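Local coordinates for protein extracellular ligand-binding receptor (Sphaerobacter thermophilus, PDB 4ZPJ) that probably captures a small solute outside the cell membrane and passes it to an ABC transporter, and binds zinc ions, at residues T110-R113 against Q114-R118; A340-I343 against G344-I348. All coordinates share one frame; numbering follows the deposited sequence.

Contact 1 (T110-R113 against Q114-R118)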
loop_
_atom_site.group_PDB
_atom_site.type_symbol
_atom_site.label_atom_id
_atom_site.label_comp_id
_atom_site.label_asym_id
_atom_site.label_seq_id
_atom_site.Cartn_x
_atom_site.Cartn_y
_atom_site.Cartn_z
ATOM N N THR A 110 17.254 -4.787 -16.095
ATOM C CA THR A 110 18.676 -4.937 -15.934
ATOM C C THR A 110 18.976 -5.305 -14.485
ATOM O O THR A 110 19.675 -6.256 -14.196
ATOM C CB THR A 110 19.397 -3.603 -16.275
ATOM O OG1 THR A 110 19.154 -3.253 -17.654
ATOM C CG2 THR A 110 20.908 -3.721 -16.020
ATOM N N LYS A 111 18.485 -4.517 -13.558
ATOM C CA LYS A 111 18.739 -4.829 -12.157
ATOM C C LYS A 111 18.260 -6.221 -11.761
ATOM O O LYS A 111 18.958 -6.916 -11.039
ATOM C CB LYS A 111 18.149 -3.743 -11.244
ATOM C CG LYS A 111 18.904 -2.399 -11.339
ATOM C CD LYS A 111 20.423 -2.572 -11.449
ATOM C CE LYS A 111 21.172 -1.253 -11.355
ATOM N NZ LYS A 111 21.151 -0.743 -9.979
ATOM N N THR A 112 17.084 -6.612 -12.240
ATOM C CA THR A 112 16.492 -7.870 -11.854
ATOM C C THR A 112 17.320 -8.963 -12.470
ATOM O O THR A 112 17.659 -9.916 -11.781
ATOM C CB THR A 112 15.006 -7.967 -12.288
ATOM O OG1 THR A 112 14.228 -6.997 -11.580
ATOM C CG2 THR A 112 14.427 -9.313 -11.986
ATOM N N ARG A 113 17.714 -8.806 -13.745
ATOM C CA ARG A 113 18.545 -9.834 -14.362
ATOM C C ARG A 113 19.848 -10.038 -13.614
ATOM O O ARG A 113 20.269 -11.157 -13.426
ATOM C CB ARG A 113 18.846 -9.544 -15.829
ATOM C CG ARG A 113 17.693 -9.952 -16.732
ATOM C CD ARG A 113 18.131 -10.267 -18.169
ATOM N NE ARG A 113 17.213 -11.260 -18.767
ATOM C CZ ARG A 113 16.079 -10.982 -19.434
ATOM N NH1 ARG A 113 15.684 -9.729 -19.655
ATOM N NH2 ARG A 113 15.339 -11.973 -19.911
ATOM N N GLN A 114 20.465 -8.951 -13.182
ATOM C CA GLN A 114 21.689 -9.018 -12.381
ATOM C C GLN A 114 21.532 -9.773 -11.025
ATOM O O GLN A 114 22.340 -10.610 -10.684
ATOM C CB GLN A 114 22.220 -7.595 -12.182
ATOM C CG GLN A 114 23.238 -7.426 -11.080
ATOM C CD GLN A 114 23.374 -5.981 -10.628
ATOM O OE1 GLN A 114 23.391 -5.039 -11.451
ATOM N NE2 GLN A 114 23.497 -5.795 -9.309
ATOM N N LEU A 115 20.476 -9.496 -10.279
ATOM C CA LEU A 115 20.293 -10.119 -8.971
ATOM C C LEU A 115 20.101 -11.618 -9.132
ATOM O O LEU A 115 20.615 -12.388 -8.342
ATOM C CB LEU A 115 19.062 -9.562 -8.265
ATOM C CG LEU A 115 19.037 -8.106 -7.846
ATOM C CD1 LEU A 115 17.582 -7.730 -7.515
ATOM C CD2 LEU A 115 19.954 -7.877 -6.652
ATOM N N ILE A 116 19.336 -12.008 -10.153
ATOM C CA ILE A 116 19.165 -13.406 -10.484
ATOM C C ILE A 116 20.481 -14.032 -10.994
ATOM O O ILE A 116 20.949 -14.985 -10.402
ATOM C CB ILE A 116 18.147 -13.590 -11.611
ATOM C CG1 ILE A 116 16.747 -13.132 -11.195
ATOM C CG2 ILE A 116 18.172 -15.036 -12.097
ATOM C CD1 ILE A 116 15.709 -13.325 -12.277
ATOM N N GLU A 117 21.025 -13.512 -12.101
ATOM C CA GLU A 117 22.170 -14.126 -12.824
ATOM C C GLU A 117 23.538 -13.920 -12.132
ATOM O O GLU A 117 24.280 -14.872 -11.939
ATOM C CB GLU A 117 22.297 -13.564 -14.258
ATOM C CG GLU A 117 21.086 -13.697 -15.199
ATOM C CD GLU A 117 21.337 -13.031 -16.585
ATOM O OE1 GLU A 117 22.164 -12.079 -16.708
ATOM O OE2 GLU A 117 20.714 -13.473 -17.576
ATOM N N ARG A 118 23.872 -12.676 -11.798
ATOM C CA ARG A 118 25.149 -12.333 -11.128
ATOM C C ARG A 118 25.122 -12.704 -9.646
ATOM O O ARG A 118 25.942 -13.452 -9.153
ATOM C CB ARG A 118 25.437 -10.814 -11.260
ATOM C CG ARG A 118 26.822 -10.314 -10.739
ATOM C CD ARG A 118 26.988 -8.758 -10.662
ATOM N NE ARG A 118 26.412 -8.104 -9.447
ATOM C CZ ARG A 118 26.889 -8.237 -8.191
ATOM N NH1 ARG A 118 26.305 -7.618 -7.172
ATOM N NH2 ARG A 118 27.958 -8.991 -7.926
#

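Contact 2 (A340-I343 against G344-I348)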
loop_
_atom_site.group_PDB
_atom_site.type_symbol
_atom_site.label_atom_id
_atom_site.label_comp_id
_atom_site.label_asym_id
_atom_site.label_seq_id
_atom_site.Cartn_x
_atom_site.Cartn_y
_atom_site.Cartn_z
ATOM N N ALA A 340 4.281 -1.530 4.923
ATOM C CA ALA A 340 4.260 -2.559 3.886
ATOM C C ALA A 340 5.616 -3.274 3.735
ATOM O O ALA A 340 5.645 -4.501 3.587
ATOM C CB ALA A 340 3.817 -1.962 2.549
ATOM N N GLY A 341 6.717 -2.526 3.846
ATOM C CA GLY A 341 8.067 -3.101 3.940
ATOM C C GLY A 341 8.264 -4.012 5.148
ATOM O O GLY A 341 8.837 -5.105 5.053
ATOM N N TYR A 342 7.771 -3.579 6.282
ATOM C CA TYR A 342 7.835 -4.381 7.482
ATOM C C TYR A 342 7.143 -5.762 7.335
ATOM O O TYR A 342 7.683 -6.795 7.672
ATOM C CB TYR A 342 7.233 -3.568 8.627
ATOM C CG TYR A 342 7.302 -4.293 9.914
ATOM C CD1 TYR A 342 8.512 -4.392 10.608
ATOM C CD2 TYR A 342 6.173 -4.908 10.443
ATOM C CE1 TYR A 342 8.608 -5.078 11.810
ATOM C CE2 TYR A 342 6.278 -5.627 11.613
ATOM C CZ TYR A 342 7.485 -5.695 12.296
ATOM O OH TYR A 342 7.517 -6.383 13.477
ATOM N N ILE A 343 5.962 -5.776 6.763
ATOM C CA ILE A 343 5.249 -7.027 6.486
ATOM C C ILE A 343 6.058 -7.881 5.501
ATOM O O ILE A 343 6.104 -9.120 5.606
ATOM C CB ILE A 343 3.843 -6.726 5.903
ATOM C CG1 ILE A 343 3.007 -5.896 6.869
ATOM C CG2 ILE A 343 3.123 -8.012 5.484
ATOM C CD1 ILE A 343 2.509 -6.643 8.100
ATOM N N GLY A 344 6.660 -7.259 4.504
ATOM C CA GLY A 344 7.586 -8.013 3.641
ATOM C C GLY A 344 8.628 -8.806 4.471
ATOM O O GLY A 344 8.905 -9.991 4.246
ATOM N N GLY A 345 9.280 -8.106 5.376
ATOM C CA GLY A 345 10.386 -8.676 6.099
ATOM C C GLY A 345 9.962 -9.742 7.071
ATOM O O GLY A 345 10.722 -10.700 7.273
ATOM N N ARG A 346 8.763 -9.566 7.648
ATOM C CA ARG A 346 8.213 -10.524 8.606
ATOM C C ARG A 346 7.807 -11.802 7.892
ATOM O O ARG A 346 8.053 -12.895 8.357
ATOM C CB ARG A 346 6.955 -9.996 9.311
ATOM C CG ARG A 346 7.125 -9.321 10.630
ATOM C CD ARG A 346 7.818 -10.145 11.724
ATOM N NE ARG A 346 7.042 -11.238 12.287
ATOM C CZ ARG A 346 6.028 -11.081 13.129
ATOM N NH1 ARG A 346 5.616 -9.881 13.506
ATOM N NH2 ARG A 346 5.416 -12.143 13.593
ATOM N N VAL A 347 7.170 -11.651 6.749
ATOM C CA VAL A 347 6.855 -12.793 5.914
ATOM C C VAL A 347 8.141 -13.594 5.637
ATOM O O VAL A 347 8.159 -14.819 5.770
ATOM C CB VAL A 347 6.264 -12.325 4.580
ATOM C CG1 VAL A 347 6.322 -13.425 3.553
ATOM C CG2 VAL A 347 4.834 -11.815 4.773
ATOM N N ILE A 348 9.223 -12.897 5.276
ATOM C CA ILE A 348 10.423 -13.574 4.842
ATOM C C ILE A 348 10.958 -14.267 6.036
ATOM O O ILE A 348 11.295 -15.433 5.973
ATOM C CB ILE A 348 11.455 -12.580 4.308
ATOM C CG1 ILE A 348 11.022 -12.138 2.920
ATOM C CG2 ILE A 348 12.808 -13.217 4.248
ATOM C CD1 ILE A 348 11.722 -10.923 2.433
#

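Contact 1 (T110-R113 against Q114-R118)
Thr110-Arg113 and Gln114-Arg118 meet as successive turns of one alpha-helix, a local contact on helix 105-117. In this periplasmic-binding-protein fold the helix is the crossover of a beta-alpha-beta unit, joining the parallel strands 92-100 and 123-126. Four i to i+4 backbone bonds hold the turns together, the shortest from Glu117 N to Arg113 O at 2.8 Å. Upon this frame the side chains pair by helical face. With CG anti to the backbone N (chi1 164°) and the chain extended beyond it, Gln114 lays its amide alongside Lys111, the methylene CD of the lysine 3.9 Å from OE1 of the glutamine. Their polar ends converge on Glu99, a zinc ligand: Lys111 NZ bonds its OE1, with Asp100 O as a second acceptor, and Gln114 NE2 bonds its OE2 weakly. On the inner face Leu115 brings CG to 3.4 Å from Lys111 O and packs on Ile97. Thr112 CG2 approaches Ile116 CD1 at 4.2 Å, and both residues lie against helix 130-142. Arg113 and Glu117 also point the same way on the exposed side; their charges stay beyond salt-bridge distance, Arg113 NE lying 4.3 Å from Glu117 OE2.

Contact 2 (A340-I343 against G344-I348)
Tyr342 and Arg346, one helical turn apart, extend side by side in the same direction, and the aliphatic part of the arginine meets the ring obliquely. Arg346 CG lies 3.9 Å from Tyr342 CE2, while the phenolic oxygen comes to the edge of the guanidinium, near its plane, with Tyr342 OH 4.0 Å from Arg346 NH1. Ring and guanidinium planes stand 77° apart, so the two flat groups do not stack. With its CG anti to the backbone N (chi1 -178°), the tyrosine carries its ring outward from the helix, leaning toward the following turn, where Arg346 CG lies. Arg346, bent at both chi2 and chi3, turns its charged end to Glu350, with which NH2 forms a salt bridge, and to Phe374 in a cation-pi contact; a bound zinc ion lies about 5 Å from its side chain, as does the side chain of the zinc ligand Glu317. The pair illustrates i to i+4 packing on an alpha-helix, here helix 336-354 of the periplasmic-binding-protein fold, with Arg346 N bonded to Tyr342 O at 3.0 Å. Replacing Tyr342 by an alanine would probably deprive Gln84 NE2 of its hydroxyl partner and open a gap beside the arginine methylenes. On another face Ile343 CG2 meets Val347 CG2 at 4.2 Å, and both side chains pack on Phe374 and Phe381. At Gly344 space is tight: a CB on this residue would come 3.1 Å from Gly341 O. Val347 CG2 itself lies 3.1 Å from Ile343 O, the carbonyl that accepts the bond from Val347 N.

From the N terminus the chain builds strands 55-61 and 92-100, then enters contact 1, which joins neighbouring turns of helix 105-117 before strand 123-126 continues the mixed sheet. It later forms the four-stranded parallel sheet of strands 194-200 to 281-283 and reaches contact 2 within helix 336-354. Neither contact closes a loop, since each joins consecutive residues; they follow in series, neither nested nor crossed. The centres of contact 1 and contact 2 are 22 Å apart, and the nearest atoms of the two contacts about 12 Å. Contact 1 ties its helix to the mixed sheet and helix 130-142, whereas contact 2 brings a much later helix against strands 373-376 and 379-383, and back to helix 68-84 through Gln84.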